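Local coordinates for cellulose biosynthesis protein BcsG (Salmonella typhimurium LT2, PDB 5OLT) that is required for cellulose biosynthesis, this chain being its zinc-binding extramembrane domain, a member of the alkaline phosphatase family, at residues G16-Q21 and Q350-S355; L62-C67 and V261-E266; A179-D184 and G222-G227. One frame throughout, in Å; residues are numbered along the deposited sequence. Where two conformers were deposited one is given.

Interaction 1 of 3, residues G16-Q21 and Q350-S355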
ATOM      1  N   GLY A  16     -19.596   6.080  11.558  1.00 31.19           N
ATOM      2  CA  GLY A  16     -18.875   6.784  10.479  1.00 28.66           C
ATOM      3  C   GLY A  16     -17.456   6.242  10.325  1.00 27.95           C
ATOM      4  O   GLY A  16     -16.838   5.810  11.311  1.00 31.15           O
ATOM      5  N   ASP A  17     -16.938   6.213   9.095  1.00 23.16           N
ATOM      6  CA  ASP A  17     -15.558   5.697   8.887  1.00 19.71           C
ATOM      7  C   ASP A  17     -14.526   6.673   9.411  1.00 19.77           C
ATOM      8  O   ASP A  17     -13.425   6.269   9.729  1.00 19.85           O
ATOM      9  CB  ASP A  17     -15.248   5.464   7.399  1.00 20.35           C
ATOM     10  CG  ASP A  17     -15.915   4.216   6.825  1.00 21.55           C
ATOM     11  OD1 ASP A  17     -16.689   3.549   7.552  1.00 23.32           O
ATOM     12  OD2 ASP A  17     -15.671   3.915   5.615  1.00 18.11           O
ATOM     13  N   MET A  18     -14.851   7.956   9.420  1.00 19.14           N
ATOM     14  CA  MET A  18     -13.921   8.985   9.908  1.00 21.77           C
ATOM     15  C   MET A  18     -14.557   9.824  11.026  1.00 21.20           C
ATOM     16  O   MET A  18     -15.626  10.434  10.819  1.00 23.12           O
ATOM     17  CB  MET A  18     -13.430   9.864   8.753  1.00 21.61           C
ATOM     18  CG  MET A  18     -12.713   9.009   7.699  1.00 22.95           C
ATOM     19  SD  MET A  18     -11.970  10.015   6.454  1.00 25.32           S
ATOM     20  CE  MET A  18     -13.407  10.719   5.643  1.00 24.42           C
ATOM     21  N   PRO A  19     -13.916   9.860  12.209  1.00 19.63           N
ATOM     22  CA  PRO A  19     -14.532  10.566  13.339  1.00 19.47           C
ATOM     23  C   PRO A  19     -14.647  12.070  13.045  1.00 17.90           C
ATOM     24  O   PRO A  19     -13.719  12.672  12.478  1.00 17.95           O
ATOM     25  CB  PRO A  19     -13.538  10.338  14.480  1.00 21.52           C
ATOM     26  CG  PRO A  19     -12.766   9.121  14.084  1.00 23.65           C
ATOM     27  CD  PRO A  19     -12.643   9.219  12.603  1.00 22.05           C
ATOM     28  N   ALA A  20     -15.774  12.665  13.429  1.00 18.71           N
ATOM     29  CA  ALA A  20     -16.046  14.072  13.164  1.00 18.39           C
ATOM     30  C   ALA A  20     -15.024  15.013  13.816  1.00 17.56           C
ATOM     31  O   ALA A  20     -14.448  14.686  14.873  1.00 18.19           O
ATOM     32  CB  ALA A  20     -17.444  14.416  13.646  1.00 21.86           C
ATOM     33  N   GLN A  21     -14.844  16.183  13.206  1.00 18.94           N
ATOM     34  CA  GLN A  21     -13.887  17.193  13.667  1.00 18.74           C
ATOM     35  C   GLN A  21     -14.538  18.541  13.836  1.00 23.48           C
ATOM     36  O   GLN A  21     -14.017  19.572  13.387  1.00 26.60           O
ATOM     37  CB  GLN A  21     -12.710  17.330  12.683  1.00 17.89           C
ATOM     38  CG  GLN A  21     -11.976  16.028  12.501  1.00 18.25           C
ATOM     39  CD  GLN A  21     -10.835  16.140  11.514  1.00 17.75           C
ATOM     40  OE1 GLN A  21     -10.849  16.960  10.571  1.00 18.13           O
ATOM     41  NE2 GLN A  21      -9.808  15.337  11.757  1.00 17.95           N
ATOM     42  N   GLN A 350     -13.176   4.041   4.172  1.00 11.67           N
ATOM     43  CA  GLN A 350     -12.411   5.304   4.184  1.00 11.46           C
ATOM     44  C   GLN A 350     -11.657   5.348   5.489  1.00 11.26           C
ATOM     45  O   GLN A 350     -12.121   4.796   6.498  1.00 12.06           O
ATOM     46  CB  GLN A 350     -13.326   6.535   4.123  1.00 12.47           C
ATOM     47  CG  GLN A 350     -14.168   6.513   2.849  1.00 14.74           C
ATOM     48  CD  GLN A 350     -15.062   7.712   2.714  1.00 17.98           C
ATOM     49  OE1 GLN A 350     -14.669   8.832   2.995  1.00 18.91           O
ATOM     50  NE2 GLN A 350     -16.275   7.480   2.195  1.00 26.86           N
ATOM     51  N   THR A 351     -10.499   5.998   5.462  1.00 10.32           N
ATOM     52  CA  THR A 351      -9.643   6.082   6.648  1.00 10.26           C
ATOM     53  C   THR A 351      -9.088   7.485   6.682  1.00 10.56           C
ATOM     54  O   THR A 351      -8.588   8.002   5.660  1.00 10.95           O
ATOM     55  CB  THR A 351      -8.478   5.065   6.555  1.00 11.41           C
ATOM     56  OG1 THR A 351      -9.018   3.741   6.371  1.00 13.19           O
ATOM     57  CG2 THR A 351      -7.634   5.093   7.839  1.00 12.80           C
ATOM     58  N   ALA A 352      -9.183   8.133   7.838  1.00 10.25           N
ATOM     59  CA  ALA A 352      -8.607   9.475   7.979  1.00  9.71           C
ATOM     60  C   ALA A 352      -7.085   9.394   7.776  1.00  9.59           C
ATOM     61  O   ALA A 352      -6.459   8.359   8.122  1.00 10.78           O
ATOM     62  CB  ALA A 352      -8.951  10.073   9.354  1.00 12.54           C
ATOM     63  N   PRO A 353      -6.492  10.472   7.217  1.00 10.11           N
ATOM     64  CA  PRO A 353      -5.031  10.479   6.965  1.00 10.37           C
ATOM     65  C   PRO A 353      -4.236  10.804   8.217  1.00 10.70           C
ATOM     66  O   PRO A 353      -3.899  11.933   8.486  1.00 15.26           O
ATOM     67  CB  PRO A 353      -4.869  11.555   5.890  1.00 12.00           C
ATOM     68  CG  PRO A 353      -5.973  12.499   6.200  1.00 10.75           C
ATOM     69  CD  PRO A 353      -7.153  11.617   6.561  1.00 11.23           C
ATOM     70  N   VAL A 354      -4.008   9.786   8.991  1.00  9.76           N
ATOM     71  CA  VAL A 354      -3.201   9.869  10.203  1.00  8.96           C
ATOM     72  C   VAL A 354      -1.915   9.117   9.913  1.00  8.89           C
ATOM     73  O   VAL A 354      -1.950   8.001   9.386  1.00  9.26           O
ATOM     74  CB  VAL A 354      -3.937   9.191  11.373  1.00  9.35           C
ATOM     75  CG1 VAL A 354      -3.033   9.103  12.608  1.00 10.61           C
ATOM     76  CG2 VAL A 354      -5.253   9.935  11.657  1.00 11.32           C
ATOM     77  N   SER A 355      -0.774   9.720  10.244  1.00  8.80           N
ATOM     78  CA  SER A 355       0.505   9.066   9.981  1.00  9.15           C
ATOM     79  C   SER A 355       1.397   9.169  11.200  1.00  9.36           C
ATOM     80  O   SER A 355       1.341  10.179  11.936  1.00 10.16           O
ATOM     81  CB  SER A 355       1.217   9.725   8.792  1.00 10.31           C
ATOM     82  OG  SER A 355       0.392   9.648   7.644  1.00 10.91           O
TER
HETATM   83  O   HOH W   1     -10.640   6.708   9.930  1.00 13.14           O

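Interaction 2 of 3, residues L62-C67 and V261-E266. With ZN (zinc ion), chain B.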
ATOM      1  N   LEU A  62      -0.541 -10.279  -6.509  1.00  9.48           N
ATOM      2  CA  LEU A  62       0.865  -9.794  -6.456  1.00  8.90           C
ATOM      3  C   LEU A  62       0.817  -8.381  -5.893  1.00  8.65           C
ATOM      4  O   LEU A  62       0.195  -7.502  -6.495  1.00  9.29           O
ATOM      5  CB  LEU A  62       1.452  -9.798  -7.872  1.00 10.43           C
ATOM      6  CG  LEU A  62       2.809  -9.144  -8.039  1.00 10.57           C
ATOM      7  CD1 LEU A  62       3.875  -9.787  -7.172  1.00 12.08           C
ATOM      8  CD2 LEU A  62       3.208  -9.176  -9.511  1.00 12.27           C
ATOM      9  N   VAL A  63       1.416  -8.183  -4.715  1.00  9.33           N
ATOM     10  CA  VAL A  63       1.450  -6.861  -4.080  1.00  9.10           C
ATOM     11  C   VAL A  63       2.844  -6.283  -4.291  1.00  9.30           C
ATOM     12  O   VAL A  63       3.853  -6.891  -3.886  1.00 11.09           O
ATOM     13  CB  VAL A  63       1.122  -6.966  -2.572  1.00  9.72           C
ATOM     14  CG1 VAL A  63       1.254  -5.613  -1.880  1.00 12.75           C
ATOM     15  CG2 VAL A  63      -0.261  -7.527  -2.369  1.00 12.01           C
ATOM     16  N   ILE A  64       2.903  -5.124  -4.952  1.00  9.67           N
ATOM     17  CA  ILE A  64       4.157  -4.491  -5.343  1.00  8.88           C
ATOM     18  C   ILE A  64       4.320  -3.265  -4.431  1.00  9.14           C
ATOM     19  O   ILE A  64       3.610  -2.257  -4.592  1.00  9.96           O
ATOM     20  CB  ILE A  64       4.095  -4.086  -6.848  1.00  9.46           C
ATOM     21  CG1 ILE A  64       3.945  -5.350  -7.716  1.00 10.57           C
ATOM     22  CG2 ILE A  64       5.323  -3.267  -7.239  1.00 11.11           C
ATOM     23  CD1 ILE A  64       3.826  -5.062  -9.193  1.00 10.89           C
ATOM     24  N   ASN A  65       5.222  -3.363  -3.437  1.00  9.24           N
ATOM     25  CA  ASN A  65       5.357  -2.374  -2.383  1.00  9.02           C
ATOM     26  C   ASN A  65       6.646  -1.594  -2.636  1.00  8.48           C
ATOM     27  O   ASN A  65       7.739  -2.150  -2.584  1.00  9.34           O
ATOM     28  CB  ASN A  65       5.367  -3.143  -1.044  1.00 10.19           C
ATOM     29  CG  ASN A  65       5.433  -2.250   0.162  1.00 10.37           C
ATOM     30  OD1 ASN A  65       4.700  -1.237   0.278  1.00 13.18           O
ATOM     31  ND2 ASN A  65       6.279  -2.629   1.100  1.00  8.19           N
ATOM     32  N   ILE A  66       6.492  -0.319  -2.986  1.00  9.16           N
ATOM     33  CA  ILE A  66       7.602   0.471  -3.534  1.00  9.02           C
ATOM     34  C   ILE A  66       8.084   1.501  -2.537  1.00  9.26           C
ATOM     35  O   ILE A  66       7.309   2.356  -2.099  1.00  9.77           O
ATOM     36  CB  ILE A  66       7.164   1.196  -4.831  1.00  9.12           C
ATOM     37  CG1 ILE A  66       6.683   0.178  -5.883  1.00  9.95           C
ATOM     38  CG2 ILE A  66       8.296   2.094  -5.374  1.00 10.67           C
ATOM     39  CD1 ILE A  66       6.005   0.810  -7.085  1.00 11.03           C
ATOM     40  N   CYS A  67       9.369   1.430  -2.191  1.00  9.14           N
ATOM     41  CA  CYS A  67       9.965   2.429  -1.297  1.00  9.05           C
ATOM     42  C   CYS A  67      10.053   3.790  -2.002  1.00  9.05           C
ATOM     43  O   CYS A  67      10.394   3.850  -3.182  1.00 10.10           O
ATOM     44  CB  CYS A  67      11.363   1.930  -0.870  1.00 10.22           C
ATOM     45  SG  CYS A  67      12.269   3.016   0.288  1.00 12.08           S
ATOM     46  N   VAL A 261      -3.061  -7.425  -9.400  1.00  8.83           N
ATOM     47  CA  VAL A 261      -1.823  -6.683  -9.065  1.00  8.60           C
ATOM     48  C   VAL A 261      -2.205  -5.450  -8.270  1.00  8.70           C
ATOM     49  O   VAL A 261      -3.082  -4.690  -8.666  1.00  9.84           O
ATOM     50  CB  VAL A 261      -1.029  -6.281 -10.317  1.00  9.09           C
ATOM     51  CG1 VAL A 261       0.188  -5.450  -9.906  1.00 11.06           C
ATOM     52  CG2 VAL A 261      -0.593  -7.544 -11.066  1.00 10.32           C
ATOM     53  N   VAL A 262      -1.601  -5.298  -7.089  1.00  8.86           N
ATOM     54  CA  VAL A 262      -1.798  -4.122  -6.244  1.00  9.42           C
ATOM     55  C   VAL A 262      -0.458  -3.418  -6.137  1.00 10.25           C
ATOM     56  O   VAL A 262       0.521  -4.045  -5.713  1.00 11.87           O
ATOM     57  CB  VAL A 262      -2.280  -4.498  -4.836  1.00 10.84           C
ATOM     58  CG1 VAL A 262      -2.430  -3.223  -3.992  1.00 14.63           C
ATOM     59  CG2 VAL A 262      -3.587  -5.274  -4.939  1.00 11.93           C
ATOM     60  N   VAL A 263      -0.404  -2.152  -6.540  1.00  8.93           N
ATOM     61  CA  VAL A 263       0.799  -1.359  -6.382  1.00  9.53           C
ATOM     62  C   VAL A 263       0.535  -0.424  -5.212  1.00 10.72           C
ATOM     63  O   VAL A 263      -0.432   0.353  -5.262  1.00 11.70           O
ATOM     64  CB  VAL A 263       1.090  -0.541  -7.656  1.00 10.29           C
ATOM     65  CG1 VAL A 263       2.233   0.458  -7.394  1.00 13.42           C
ATOM     66  CG2 VAL A 263       1.442  -1.498  -8.766  1.00 12.58           C
ATOM     67  N   VAL A 264       1.371  -0.455  -4.170  0.70 10.31           N
ATOM     68  CA  VAL A 264       1.142   0.417  -3.002  0.70 10.98           C
ATOM     69  C   VAL A 264       2.490   0.825  -2.437  0.70 10.27           C
ATOM     70  O   VAL A 264       3.253  -0.010  -1.909  0.70 10.77           O
ATOM     71  CB  VAL A 264       0.250  -0.271  -1.953  0.70 12.21           C
ATOM     72  CG1 VAL A 264       0.732  -1.688  -1.682  0.70 14.02           C
ATOM     73  CG2 VAL A 264       0.062   0.550  -0.668  0.70 13.46           C
ATOM     74  N   PRO A 265       2.838   2.080  -2.635  1.00  9.55           N
ATOM     75  CA  PRO A 265       4.131   2.554  -2.095  1.00  9.03           C
ATOM     76  C   PRO A 265       4.136   2.575  -0.576  1.00  9.42           C
ATOM     77  O   PRO A 265       3.093   2.682   0.069  1.00 10.23           O
ATOM     78  CB  PRO A 265       4.257   3.971  -2.633  1.00 10.65           C
ATOM     79  CG  PRO A 265       3.349   3.976  -3.837  1.00 11.91           C
ATOM     80  CD  PRO A 265       2.182   3.109  -3.463  1.00 10.77           C
ATOM     81  N   GLU A 266       5.342   2.448  -0.031  1.00  8.89           N
ATOM     82  CA  GLU A 266       5.516   2.506   1.432  1.00  8.82           C
ATOM     83  C   GLU A 266       5.326   3.908   1.981  1.00  9.51           C
ATOM     84  O   GLU A 266       4.798   4.082   3.087  1.00  9.45           O
ATOM     85  CB  GLU A 266       6.967   2.171   1.776  1.00  9.38           C
ATOM     86  CG  GLU A 266       7.511   0.795   1.416  1.00 10.21           C
ATOM     87  CD  GLU A 266       9.006   0.768   1.656  1.00 10.47           C
ATOM     88  OE1 GLU A 266       9.528   1.800   2.148  1.00 12.42           O
ATOM     89  OE2 GLU A 266       9.651  -0.245   1.351  1.00 13.14           O
TER
HETATM   90 ZN    ZN B 601      11.101   2.885   2.243  0.75 12.46          ZN
HETATM   91  O   HOH W   2      13.151   3.999   3.140  1.00 32.28           O

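Interaction 3 of 3, residues A179-D184 and G222-G227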
ATOM      1  N   ALA A 179      20.656  -3.805 -11.200  1.00 12.16           N
ATOM      2  CA  ALA A 179      20.295  -2.524 -11.807  1.00 11.93           C
ATOM      3  C   ALA A 179      21.013  -1.340 -11.156  1.00 10.60           C
ATOM      4  O   ALA A 179      21.404  -0.372 -11.865  1.00 13.08           O
ATOM      5  CB  ALA A 179      18.812  -2.351 -11.690  1.00 13.33           C
ATOM      6  N   LEU A 180      21.147  -1.391  -9.831  1.00 11.05           N
ATOM      7  CA  LEU A 180      21.721  -0.315  -9.032  1.00 10.95           C
ATOM      8  C   LEU A 180      22.523  -0.933  -7.906  1.00 11.73           C
ATOM      9  O   LEU A 180      22.288  -2.056  -7.501  1.00 13.29           O
ATOM     10  CB  LEU A 180      20.626   0.583  -8.402  1.00 11.28           C
ATOM     11  CG  LEU A 180      19.731   1.345  -9.401  1.00 11.17           C
ATOM     12  CD1 LEU A 180      18.415   1.734  -8.729  1.00 12.47           C
ATOM     13  CD2 LEU A 180      20.455   2.574  -9.940  1.00 12.95           C
ATOM     14  N   LEU A 181      23.452  -0.153  -7.370  1.00 12.29           N
ATOM     15  CA  LEU A 181      24.011  -0.438  -6.050  1.00 13.95           C
ATOM     16  C   LEU A 181      23.398   0.477  -5.030  1.00 14.24           C
ATOM     17  O   LEU A 181      23.201   1.682  -5.287  1.00 15.71           O
ATOM     18  CB  LEU A 181      25.538  -0.360  -6.056  1.00 15.86           C
ATOM     19  CG  LEU A 181      26.145  -1.451  -6.945  1.00 16.57           C
ATOM     20  CD1 LEU A 181      27.674  -1.265  -6.957  1.00 21.56           C
ATOM     21  CD2 LEU A 181      25.767  -2.900  -6.567  1.00 18.46           C
ATOM     22  N   SER A 182      23.079  -0.097  -3.871  1.00 18.21           N
ATOM     23  CA  SER A 182      22.248   0.604  -2.950  1.00 21.45           C
ATOM     24  C   SER A 182      23.126   1.485  -2.141  1.00 25.26           C
ATOM     25  O   SER A 182      24.359   1.413  -2.205  1.00 23.28           O
ATOM     26  CB  SER A 182      21.380  -0.330  -2.086  1.00 27.31           C
ATOM     27  OG  SER A 182      22.189  -1.035  -1.178  1.00 29.97           O
ATOM     28  N   PHE A 183      22.454   2.398  -1.454  1.00 29.57           N
ATOM     29  CA  PHE A 183      23.060   3.297  -0.480  1.00 30.09           C
ATOM     30  C   PHE A 183      23.905   2.554   0.575  1.00 30.31           C
ATOM     31  O   PHE A 183      24.785   3.165   1.174  1.00 35.28           O
ATOM     32  CB  PHE A 183      21.943   4.117   0.184  1.00 31.56           C
ATOM     33  CG  PHE A 183      20.848   3.268   0.771  1.00 32.18           C
ATOM     34  CD1 PHE A 183      19.825   2.738  -0.052  1.00 30.50           C
ATOM     35  CD2 PHE A 183      20.843   2.966   2.134  1.00 32.89           C
ATOM     36  CE1 PHE A 183      18.834   1.917   0.487  1.00 36.24           C
ATOM     37  CE2 PHE A 183      19.846   2.167   2.676  1.00 34.33           C
ATOM     38  CZ  PHE A 183      18.836   1.642   1.853  1.00 33.26           C
ATOM     39  N   ASP A 184      23.642   1.248   0.784  1.00 30.45           N
ATOM     40  CA  ASP A 184      24.473   0.396   1.680  1.00 29.35           C
ATOM     41  C   ASP A 184      25.534  -0.482   0.953  1.00 29.32           C
ATOM     42  O   ASP A 184      26.229  -1.258   1.587  1.00 29.17           O
ATOM     43  CB  ASP A 184      23.597  -0.418   2.693  1.00 35.39           C
ATOM     44  CG  ASP A 184      23.149  -1.812   2.163  1.00 38.52           C
ATOM     45  OD1 ASP A 184      23.200  -2.061   0.938  1.00 36.06           O
ATOM     46  OD2 ASP A 184      22.746  -2.685   2.988  1.00 33.40           O
ATOM     47  N   GLY A 222      20.334   7.566  -2.437  1.00 15.10           N
ATOM     48  CA  GLY A 222      21.684   7.026  -2.357  1.00 15.63           C
ATOM     49  C   GLY A 222      22.004   5.902  -3.316  1.00 17.51           C
ATOM     50  O   GLY A 222      23.130   5.438  -3.344  1.00 20.15           O
ATOM     51  N   ASN A 223      21.020   5.425  -4.079  1.00 14.83           N
ATOM     52  CA  ASN A 223      21.264   4.359  -5.048  1.00 12.89           C
ATOM     53  C   ASN A 223      21.953   4.915  -6.267  1.00 12.91           C
ATOM     54  O   ASN A 223      21.658   6.020  -6.731  1.00 16.21           O
ATOM     55  CB  ASN A 223      19.959   3.722  -5.494  1.00 13.21           C
ATOM     56  CG  ASN A 223      19.309   2.891  -4.401  1.00 14.70           C
ATOM     57  OD1 ASN A 223      19.912   2.613  -3.345  1.00 18.48           O
ATOM     58  ND2 ASN A 223      18.072   2.500  -4.635  1.00 14.86           N
ATOM     59  N   HIS A 224      22.884   4.135  -6.807  1.00 12.49           N
ATOM     60  CA  HIS A 224      23.652   4.572  -7.977  1.00 12.78           C
ATOM     61  C   HIS A 224      23.850   3.459  -8.992  1.00 11.57           C
ATOM     62  O   HIS A 224      23.775   2.293  -8.654  1.00 13.40           O
ATOM     63  CB  HIS A 224      24.996   5.133  -7.544  1.00 18.39           C
ATOM     64  CG  HIS A 224      25.774   4.234  -6.646  1.00 20.97           C
ATOM     65  ND1 HIS A 224      25.573   4.190  -5.278  1.00 23.11           N
ATOM     66  CD2 HIS A 224      26.753   3.328  -6.914  1.00 23.09           C
ATOM     67  CE1 HIS A 224      26.399   3.296  -4.742  1.00 24.97           C
ATOM     68  NE2 HIS A 224      27.119   2.756  -5.712  1.00 25.95           N
ATOM     69  N   PHE A 225      24.058   3.826 -10.256  1.00 11.15           N
ATOM     70  CA  PHE A 225      24.441   2.825 -11.251  1.00 13.05           C
ATOM     71  C   PHE A 225      25.832   2.272 -10.893  1.00 13.53           C
ATOM     72  O   PHE A 225      26.648   3.006 -10.336  1.00 15.00           O
ATOM     73  CB  PHE A 225      24.444   3.418 -12.648  1.00 13.58           C
ATOM     74  CG  PHE A 225      23.084   3.805 -13.126  1.00 13.48           C
ATOM     75  CD1 PHE A 225      22.076   2.850 -13.266  1.00 13.97           C
ATOM     76  CD2 PHE A 225      22.790   5.142 -13.415  1.00 15.04           C
ATOM     77  CE1 PHE A 225      20.805   3.230 -13.707  1.00 14.97           C
ATOM     78  CE2 PHE A 225      21.530   5.519 -13.859  1.00 15.83           C
ATOM     79  CZ  PHE A 225      20.535   4.563 -13.985  1.00 15.36           C
ATOM     80  N   PRO A 226      26.079   0.969 -11.155  1.00 14.39           N
ATOM     81  CA  PRO A 226      27.373   0.395 -10.746  1.00 15.50           C
ATOM     82  C   PRO A 226      28.495   1.189 -11.373  1.00 14.96           C
ATOM     83  O   PRO A 226      28.455   1.524 -12.550  1.00 15.79           O
ATOM     84  CB  PRO A 226      27.307  -1.025 -11.309  1.00 17.93           C
ATOM     85  CG  PRO A 226      25.838  -1.354 -11.292  1.00 18.32           C
ATOM     86  CD  PRO A 226      25.143  -0.064 -11.656  1.00 15.90           C
ATOM     87  N   GLY A 227      29.479   1.531 -10.575  1.00 14.62           N
ATOM     88  CA  GLY A 227      30.616   2.321 -11.061  1.00 15.69           C
ATOM     89  C   GLY A 227      30.422   3.816 -11.099  1.00 15.22           C
ATOM     90  O   GLY A 227      31.357   4.560 -11.362  1.00 16.29           O
TER

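Interaction 1 of 3, residues G16-Q21 and Q350-S355
Two irregular loops, one leading toward helix 27-42 and the other running from helix 341-345 to strand 355-357, meet where D17 and M18 lean against Q350, T351 and A352. Neither is helix or strand here, and they are joined by one direct hydrogen bond, a bridging water and the side chain of M18. The direct bond is made by the carboxylate of D17: its OD2 accepts the backbone N-H of Q350, N to OD2 2.9 Å, with the N-H aimed almost exactly at the oxygen (179°). The donor reaches OD2 on its anti side, 29° out of the carboxylate plane. R44 donates to the carbonyl O of Q350, and its link to D17 OD2 is a long, weak ion pair.

A water bridges the carbonyl O of D17 and the backbone N of A352, two residues past Q350. It lies 2.8 Å from D17 O and accepts from A352 N at 2.9 Å. M18 packs beside this bridge. With CG anti to its carbonyl carbon, the side chain reaches across to the 350-355 backbone, and SD comes to rest 3.6 Å from A352 N and 4.2 Å from A352 CB. The chain then bends at chi3 (-67°), bringing CE of M18 to 3.5 Å from OE1 of Q350, whose extended side chain crosses that of M18 at about a right angle. The burial is modest, 271 Å² over both sides. Such a mixture of one carboxylate-to-backbone bond, a bridging water and apolar cover is that of loop-on-loop packing, here joining the N-terminal part of the domain to the approach of its C-terminal four-stranded antiparallel sheet.

Interaction 2 of 3, residues L62-C67 and V261-E266
The carboxylate oxygen OE1 of E266 binds the zinc ion at 1.9 Å, and SG of C67 binds the same zinc at 2.3 Å, so the metal joins the two neighbouring segments. Water 2, S102 and H267 complete its shell. The other oxygen of E266, OE2, is hydrogen-bonded to N215, a second-shell contact that helps fix the rotation of the carboxylate. C67 has SG anti to its backbone N (chi1 -179°), which carries the sulfur toward the metal. The zinc lies at the C-terminal edge of the parallel strands in the central sheet, consistent with an alkaline-phosphatase-family metalloenzyme.

Behind the site the strand axes lie 4.6 Å apart at 19°. The amide of I64 donates to V262 O over 2.7 Å, nearly straight at 173°. By contrast, I66 N to V264 O is weak at 3.4 Å, and E266 N reaches I66 O from above the carbonyl plane. On one face, I64 CD1 meets V261 CG1 at 3.7 Å and I66 CD1 meets V263 CG1. L109 of helix 102-110 covers the other face, which carries V63, while in the mixed sheet strand 210-216 borders 60-66 and strand 291-299 borders 259-265.

Interaction 3 of 3, residues A179-D184 and G222-G227
A chi1 of 52° sets the H224 ring between its own backbone N and carbonyl carbon, folding it back over L181 of strand 178-181, while chi1 of -71° and chi2 of -11° swing the amide of N223 toward F183. The imidazole thus lies with one face against L181 O, 3.4 Å above the plane and offset toward the rim, and its NE2 approaches L181 CB. At the ring edge, ND1 makes a weak bond to G222 O.

L181 and H224 form a single antiparallel hydrogen-bonded pair: L181 N to H224 O is 2.8 Å and H224 N to L181 O is 2.9 Å. Beyond it, N223 OD1 takes over as acceptor, receiving F183 N at 3.2 Å in the carbonyl plane. N223 OD1 also sits 3.3 Å from F183 CD1, at the ring edge, amide and ring running side by side, while N223 ND2 is held by P218 O. At the other end L180 CD2 packs on F225 CD1 at 3.7 Å, and P226 lies beside L181. The F183 ring is stacked on H220 and met edge-to-face by F153. This is the pattern of an isolated beta bridge, continued by a side-chain amide standing in for a backbone acceptor.

In the fold
Sequence nests the three contacts: interaction 3 lies inside the loop closed by interaction 2, and interaction 2 inside that closed by interaction 1. Interaction 2, centred about 6 Å from the centre of the chain, supplies C67 and E266 to the zinc site. The centres of interactions 2 and 3 lie about 21 Å apart, their nearest atoms about 7 Å, yet the F183 side chain comes within about 8 Å of the zinc. Bound citrate, probably from the crystallisation liquor, lies about 5 Å from the F183 side chain, and citrate likewise about 5 Å from that of C67. Interaction 1 lies across the chain's centre from interaction 3, centres about 39 Å apart, and stays about 8 Å from interaction 2 at the nearest atoms.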